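Long-range contact in putative methyltransferase (Emericella variicolor, PDB 7DMB), which probably transfers methyl groups from S-adenosylmethionine as a trans-acting partner of a polyketide synthase in calbistrin biosynthesis: residues Arg123-Arg131 against Ile143-Asp151. Sequence-based numbering, arbitrary orientation.
Sequences RLKAMNEMR and IEGPWRVYD
Arg131 NH2 meets Glu144 OE2 at 2.8 Å in a nearly straight hydrogen bond, the outer half of a two-pronged salt bridge. The inner half runs from Arg131 NE to Glu144 OE1 at 2.9 Å, so the guanidinium grips the carboxylate side-on, each oxygen taken on its syn side. The carboxylate is twisted against the guanidinium, whose plane holds both oxygens closely, while the nitrogens lie out of the carboxylate plane. The third nitrogen is tied back within its own helix: Arg131 NH1 donates to Asn128 OD1 at 2.9 Å, in the guanidinium plane. With all three nitrogens engaged along its edge, the group is fixed in rotation and lies flat on Trp147, planes 7° apart; Arg131 CZ lies 3.5 Å from the centroid of the Trp147 five-membered ring. This cation-pi stack is extended by Arg131 CD, which makes a CH-pi contact over the same ring; a bend at chi3 (71°) brings the guanidinium round onto the indole. Trp147 NE1 and Arg131 NH2 are both donors and form no bond.

The indole is a knob in the hole formed by Leu124, Met127, Asn128 and Arg131. Leu124 CD2 reaches the ring edge, 3.7 Å from Trp147 CZ3. Met127 CE touches both aromatic rings, nearest Trp147 CE3 and Tyr150 CD2, with a CH-pi contact over the phenol face, while Met127 SD, higher above the same phenol ring, makes a Met-aromatic contact. At the other end Ile143 CG2 packs against the backbone of Met130 and Arg131. Helix 56-79 adjoins Met130 and Tyr150, and Lys76 makes a cation-pi contact with Tyr150. Segments 123-131 and 143-151 run roughly antiparallel, their axes 144° apart, joining consecutive helices 120-134 and 140-157 as a helical hairpin away from the S-adenosyl-L-homocysteine site.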
ATOM      1  N   ARG A 123      23.951  18.787  -3.000  1.00 14.60           N
ATOM      2  CA  ARG A 123      22.745  17.986  -2.791  1.00 15.04           C
ATOM      3  C   ARG A 123      22.535  17.007  -3.944  1.00 14.66           C
ATOM      4  O   ARG A 123      22.197  15.833  -3.732  1.00 12.47           O
ATOM      5  CB  ARG A 123      21.530  18.896  -2.632  1.00 13.28           C
ATOM      6  CG  ARG A 123      21.127  19.165  -1.181  1.00 17.60           C
ATOM      7  CD  ARG A 123      19.747  19.790  -1.107  1.00 15.91           C
ATOM      8  NE  ARG A 123      19.693  21.020  -1.889  1.00 18.63           N
ATOM      9  CZ  ARG A 123      20.001  22.228  -1.417  1.00 20.64           C
ATOM     10  NH1 ARG A 123      20.370  22.378  -0.156  1.00 20.34           N
ATOM     11  NH2 ARG A 123      19.936  23.290  -2.211  1.00 22.51           N
ATOM     12  N   LEU A 124      22.720  17.480  -5.175  1.00 13.46           N
ATOM     13  CA  LEU A 124      22.677  16.576  -6.316  1.00 18.37           C
ATOM     14  C   LEU A 124      23.696  15.449  -6.160  1.00 19.23           C
ATOM     15  O   LEU A 124      23.411  14.290  -6.494  1.00 15.58           O
ATOM     16  CB  LEU A 124      22.929  17.361  -7.603  1.00 18.81           C
ATOM     17  CG  LEU A 124      21.723  17.872  -8.399  1.00 23.84           C
ATOM     18  CD1 LEU A 124      22.205  18.427  -9.739  1.00 22.45           C
ATOM     19  CD2 LEU A 124      20.669  16.768  -8.618  1.00 19.21           C
ATOM     20  N   LYS A 125      24.883  15.768  -5.627  1.00 14.63           N
ATOM     21  CA  LYS A 125      25.907  14.741  -5.427  1.00 19.47           C
ATOM     22  C   LYS A 125      25.463  13.706  -4.402  1.00 16.45           C
ATOM     23  O   LYS A 125      25.667  12.500  -4.591  1.00 17.71           O
ATOM     24  CB  LYS A 125      27.224  15.385  -4.991  1.00 19.13           C
ATOM     25  CG  LYS A 125      28.389  14.386  -4.789  1.00 26.47           C
ATOM     26  CD  LYS A 125      29.380  14.905  -3.732  1.00 27.05           C
ATOM     27  CE  LYS A 125      30.643  14.070  -3.679  1.00 27.74           C
ATOM     28  NZ  LYS A 125      31.193  13.862  -5.046  1.00 27.66           N
ATOM     29  N   ALA A 126      24.856  14.162  -3.307  1.00 15.65           N
ATOM     30  CA  ALA A 126      24.324  13.243  -2.307  1.00 17.14           C
ATOM     31  C   ALA A 126      23.191  12.387  -2.874  1.00 18.10           C
ATOM     32  O   ALA A 126      23.149  11.177  -2.641  1.00 14.46           O
ATOM     33  CB  ALA A 126      23.856  14.033  -1.081  1.00 16.50           C
ATOM     34  N   MET A 127      22.267  12.996  -3.629  1.00 16.48           N
ATOM     35  CA  MET A 127      21.189  12.216  -4.223  1.00 16.61           C
ATOM     36  C   MET A 127      21.737  11.127  -5.143  1.00 18.02           C
ATOM     37  O   MET A 127      21.276   9.980  -5.109  1.00 18.95           O
ATOM     38  CB  MET A 127      20.220  13.135  -4.979  1.00 19.89           C
ATOM     39  CG  MET A 127      19.264  13.963  -4.086  1.00 16.13           C
ATOM     40  SD  MET A 127      18.700  15.493  -4.896  1.00 21.73           S
ATOM     41  CE  MET A 127      17.422  14.844  -5.948  1.00 21.00           C
ATOM     42  N   ASN A 128      22.764  11.444  -5.932  1.00 19.00           N
ATOM     43  CA  ASN A 128      23.268  10.442  -6.867  1.00 21.65           C
ATOM     44  C   ASN A 128      24.081   9.361  -6.169  1.00 22.08           C
ATOM     45  O   ASN A 128      24.093   8.207  -6.627  1.00 22.06           O
ATOM     46  CB  ASN A 128      24.062  11.128  -7.971  1.00 22.62           C
ATOM     47  CG  ASN A 128      23.152  11.857  -8.943  1.00 26.07           C
ATOM     48  OD1 ASN A 128      22.066  11.369  -9.257  1.00 27.41           O
ATOM     49  ND2 ASN A 128      23.568  13.030  -9.398  1.00 21.47           N
ATOM     50  N   GLU A 129      24.744   9.709  -5.064  1.00 16.68           N
ATOM     51  CA  GLU A 129      25.390   8.707  -4.226  1.00 23.04           C
ATOM     52  C   GLU A 129      24.374   7.736  -3.626  1.00 20.15           C
ATOM     53  O   GLU A 129      24.686   6.555  -3.431  1.00 16.59           O
ATOM     54  CB  GLU A 129      26.175   9.392  -3.105  1.00 22.86           C
ATOM     55  CG  GLU A 129      27.670   9.524  -3.342  1.00 30.82           C
ATOM     56  CD  GLU A 129      28.259  10.812  -2.761  1.00 33.07           C
ATOM     57  OE1 GLU A 129      27.736  11.319  -1.733  1.00 31.84           O
ATOM     58  OE2 GLU A 129      29.242  11.318  -3.346  1.00 28.44           O
ATOM     59  N   MET A 130      23.170   8.210  -3.298  1.00 18.73           N
ATOM     60  CA  MET A 130      22.184   7.316  -2.704  1.00 17.74           C
ATOM     61  C   MET A 130      21.601   6.368  -3.751  1.00 18.51           C
ATOM     62  O   MET A 130      21.416   5.172  -3.483  1.00 17.16           O
ATOM     63  CB  MET A 130      21.101   8.134  -2.014  1.00 17.91           C
ATOM     64  CG  MET A 130      21.647   8.941  -0.833  1.00 21.91           C
ATOM     65  SD  MET A 130      20.347   9.458   0.300  1.00 26.94           S
ATOM     66  CE  MET A 130      19.468   7.915   0.454  1.00 24.74           C
ATOM     67  N   ARG A 131      21.352   6.874  -4.962  1.00 14.50           N
ATOM     68  CA  ARG A 131      20.946   6.010  -6.066  1.00 16.27           C
ATOM     69  C   ARG A 131      22.000   4.953  -6.350  1.00 22.88           C
ATOM     70  O   ARG A 131      21.687   3.760  -6.464  1.00 19.54           O
ATOM     71  CB  ARG A 131      20.685   6.850  -7.308  1.00 11.86           C
ATOM     72  CG  ARG A 131      19.637   7.907  -7.072  1.00 14.70           C
ATOM     73  CD  ARG A 131      19.613   8.909  -8.196  1.00 17.55           C
ATOM     74  NE  ARG A 131      19.076   8.325  -9.426  1.00 16.59           N
ATOM     75  CZ  ARG A 131      19.425   8.722 -10.643  1.00 16.98           C
ATOM     76  NH1 ARG A 131      20.318   9.694 -10.786  1.00 16.21           N
ATOM     77  NH2 ARG A 131      18.881   8.156 -11.711  1.00 16.80           N
ATOM     78  N   ILE A 143      14.401   4.554  -3.690  1.00 12.67           N
ATOM     79  CA  ILE A 143      15.339   5.666  -3.815  1.00 12.85           C
ATOM     80  C   ILE A 143      15.220   6.343  -5.172  1.00 13.57           C
ATOM     81  O   ILE A 143      15.252   7.573  -5.267  1.00 12.93           O
ATOM     82  CB  ILE A 143      16.776   5.170  -3.566  1.00 15.66           C
ATOM     83  CG1 ILE A 143      16.906   4.634  -2.139  1.00 19.65           C
ATOM     84  CG2 ILE A 143      17.807   6.287  -3.831  1.00 15.64           C
ATOM     85  CD1 ILE A 143      16.482   5.622  -1.076  1.00 16.16           C
ATOM     86  N   GLU A 144      15.063   5.533  -6.221  1.00 15.08           N
ATOM     87  CA  GLU A 144      14.938   6.039  -7.581  1.00 16.31           C
ATOM     88  C   GLU A 144      13.623   6.750  -7.791  1.00 13.90           C
ATOM     89  O   GLU A 144      13.553   7.693  -8.589  1.00 14.82           O
ATOM     90  CB  GLU A 144      15.058   4.882  -8.591  1.00 15.59           C
ATOM     91  CG  GLU A 144      15.189   5.337 -10.026  1.00 17.98           C
ATOM     92  CD  GLU A 144      16.559   5.934 -10.310  1.00 19.70           C
ATOM     93  OE1 GLU A 144      17.403   5.969  -9.390  1.00 20.88           O
ATOM     94  OE2 GLU A 144      16.796   6.351 -11.455  1.00 23.01           O
ATOM     95  N   GLY A 145      12.568   6.291  -7.111  1.00 15.66           N
ATOM     96  CA  GLY A 145      11.250   6.869  -7.231  1.00 10.63           C
ATOM     97  C   GLY A 145      11.241   8.350  -6.909  1.00 11.71           C
ATOM     98  O   GLY A 145      10.863   9.188  -7.734  1.00 10.84           O
ATOM     99  N   PRO A 146      11.642   8.704  -5.692  1.00 12.04           N
ATOM    100  CA  PRO A 146      11.683  10.141  -5.349  1.00 12.81           C
ATOM    101  C   PRO A 146      12.599  10.950  -6.266  1.00 10.20           C
ATOM    102  O   PRO A 146      12.251  12.078  -6.646  1.00 11.59           O
ATOM    103  CB  PRO A 146      12.159  10.151  -3.884  1.00 11.87           C
ATOM    104  CG  PRO A 146      12.656   8.755  -3.609  1.00 13.76           C
ATOM    105  CD  PRO A 146      11.937   7.833  -4.542  1.00  9.60           C
ATOM    106  N   TRP A 147      13.737  10.384  -6.671  1.00 10.40           N
ATOM    107  CA  TRP A 147      14.607  11.066  -7.624  1.00 13.04           C
ATOM    108  C   TRP A 147      13.843  11.430  -8.894  1.00 14.26           C
ATOM    109  O   TRP A 147      13.918  12.570  -9.382  1.00 13.44           O
ATOM    110  CB  TRP A 147      15.825  10.202  -7.966  1.00 13.80           C
ATOM    111  CG  TRP A 147      16.442  10.662  -9.247  1.00 16.15           C
ATOM    112  CD1 TRP A 147      16.185  10.191 -10.510  1.00 15.25           C
ATOM    113  CD2 TRP A 147      17.350  11.748  -9.401  1.00 13.75           C
ATOM    114  NE1 TRP A 147      16.900  10.914 -11.430  1.00 17.31           N
ATOM    115  CE2 TRP A 147      17.627  11.871 -10.775  1.00 18.22           C
ATOM    116  CE3 TRP A 147      17.968  12.629  -8.506  1.00 15.33           C
ATOM    117  CZ2 TRP A 147      18.508  12.830 -11.275  1.00 20.42           C
ATOM    118  CZ3 TRP A 147      18.841  13.590  -9.007  1.00 18.65           C
ATOM    119  CH2 TRP A 147      19.104  13.679 -10.375  1.00 16.56           C
ATOM    120  N   ARG A 148      13.080  10.471  -9.429  1.00  9.51           N
ATOM    121  CA  ARG A 148      12.286  10.722 -10.635  1.00 14.23           C
ATOM    122  C   ARG A 148      11.210  11.782 -10.410  1.00 15.48           C
ATOM    123  O   ARG A 148      10.885  12.541 -11.333  1.00 13.98           O
ATOM    124  CB  ARG A 148      11.609   9.437 -11.122  1.00 15.31           C
ATOM    125  CG  ARG A 148      12.503   8.378 -11.740  1.00 10.31           C
ATOM    126  CD  ARG A 148      11.607   7.266 -12.309  1.00 15.14           C
ATOM    127  NE  ARG A 148      12.391   6.132 -12.777  1.00 14.99           N
ATOM    128  CZ  ARG A 148      11.888   5.004 -13.258  1.00 13.95           C
ATOM    129  NH1 ARG A 148      10.577   4.824 -13.332  1.00 11.16           N
ATOM    130  NH2 ARG A 148      12.717   4.052 -13.661  1.00 19.89           N
ATOM    131  N   VAL A 149      10.608  11.818  -9.218  1.00 14.32           N
ATOM    132  CA  VAL A 149       9.615  12.848  -8.936  1.00 15.10           C
ATOM    133  C   VAL A 149      10.267  14.223  -8.990  1.00 11.86           C
ATOM    134  O   VAL A 149       9.767  15.149  -9.641  1.00 15.41           O
ATOM    135  CB  VAL A 149       8.948  12.588  -7.575  1.00 13.65           C
ATOM    136  CG1 VAL A 149       8.289  13.871  -7.063  1.00 10.01           C
ATOM    137  CG2 VAL A 149       7.950  11.439  -7.690  1.00  9.98           C
ATOM    138  N   TYR A 150      11.399  14.368  -8.307  1.00 14.12           N
ATOM    139  CA  TYR A 150      12.189  15.592  -8.410  1.00 16.85           C
ATOM    140  C   TYR A 150      12.533  15.894  -9.862  1.00 15.38           C
ATOM    141  O   TYR A 150      12.356  17.020 -10.339  1.00 13.61           O
ATOM    142  CB  TYR A 150      13.477  15.459  -7.599  1.00 13.56           C
ATOM    143  CG  TYR A 150      14.621  16.203  -8.253  1.00 18.52           C
ATOM    144  CD1 TYR A 150      14.685  17.595  -8.184  1.00 17.67           C
ATOM    145  CD2 TYR A 150      15.609  15.535  -8.966  1.00 17.15           C
ATOM    146  CE1 TYR A 150      15.691  18.294  -8.787  1.00 19.15           C
ATOM    147  CE2 TYR A 150      16.621  16.235  -9.576  1.00 19.54           C
ATOM    148  CZ  TYR A 150      16.657  17.620  -9.475  1.00 22.64           C
ATOM    149  OH  TYR A 150      17.657  18.360 -10.071  1.00 25.26           O
ATOM    150  N   ASP A 151      13.016  14.883 -10.577  1.00 12.82           N
ATOM    151  CA  ASP A 151      13.609  15.068 -11.890  1.00 15.57           C
ATOM    152  C   ASP A 151      12.575  15.396 -12.959  1.00 18.11           C
ATOM    153  O   ASP A 151      12.950  15.869 -14.034  1.00 23.60           O
ATOM    154  CB  ASP A 151      14.384  13.797 -12.258  1.00 17.30           C
ATOM    155  CG  ASP A 151      15.291  13.988 -13.443  1.00 19.98           C
ATOM    156  OD1 ASP A 151      16.042  14.987 -13.494  1.00 20.66           O
ATOM    157  OD2 ASP A 151      15.235  13.130 -14.337  1.00 20.32           O
TER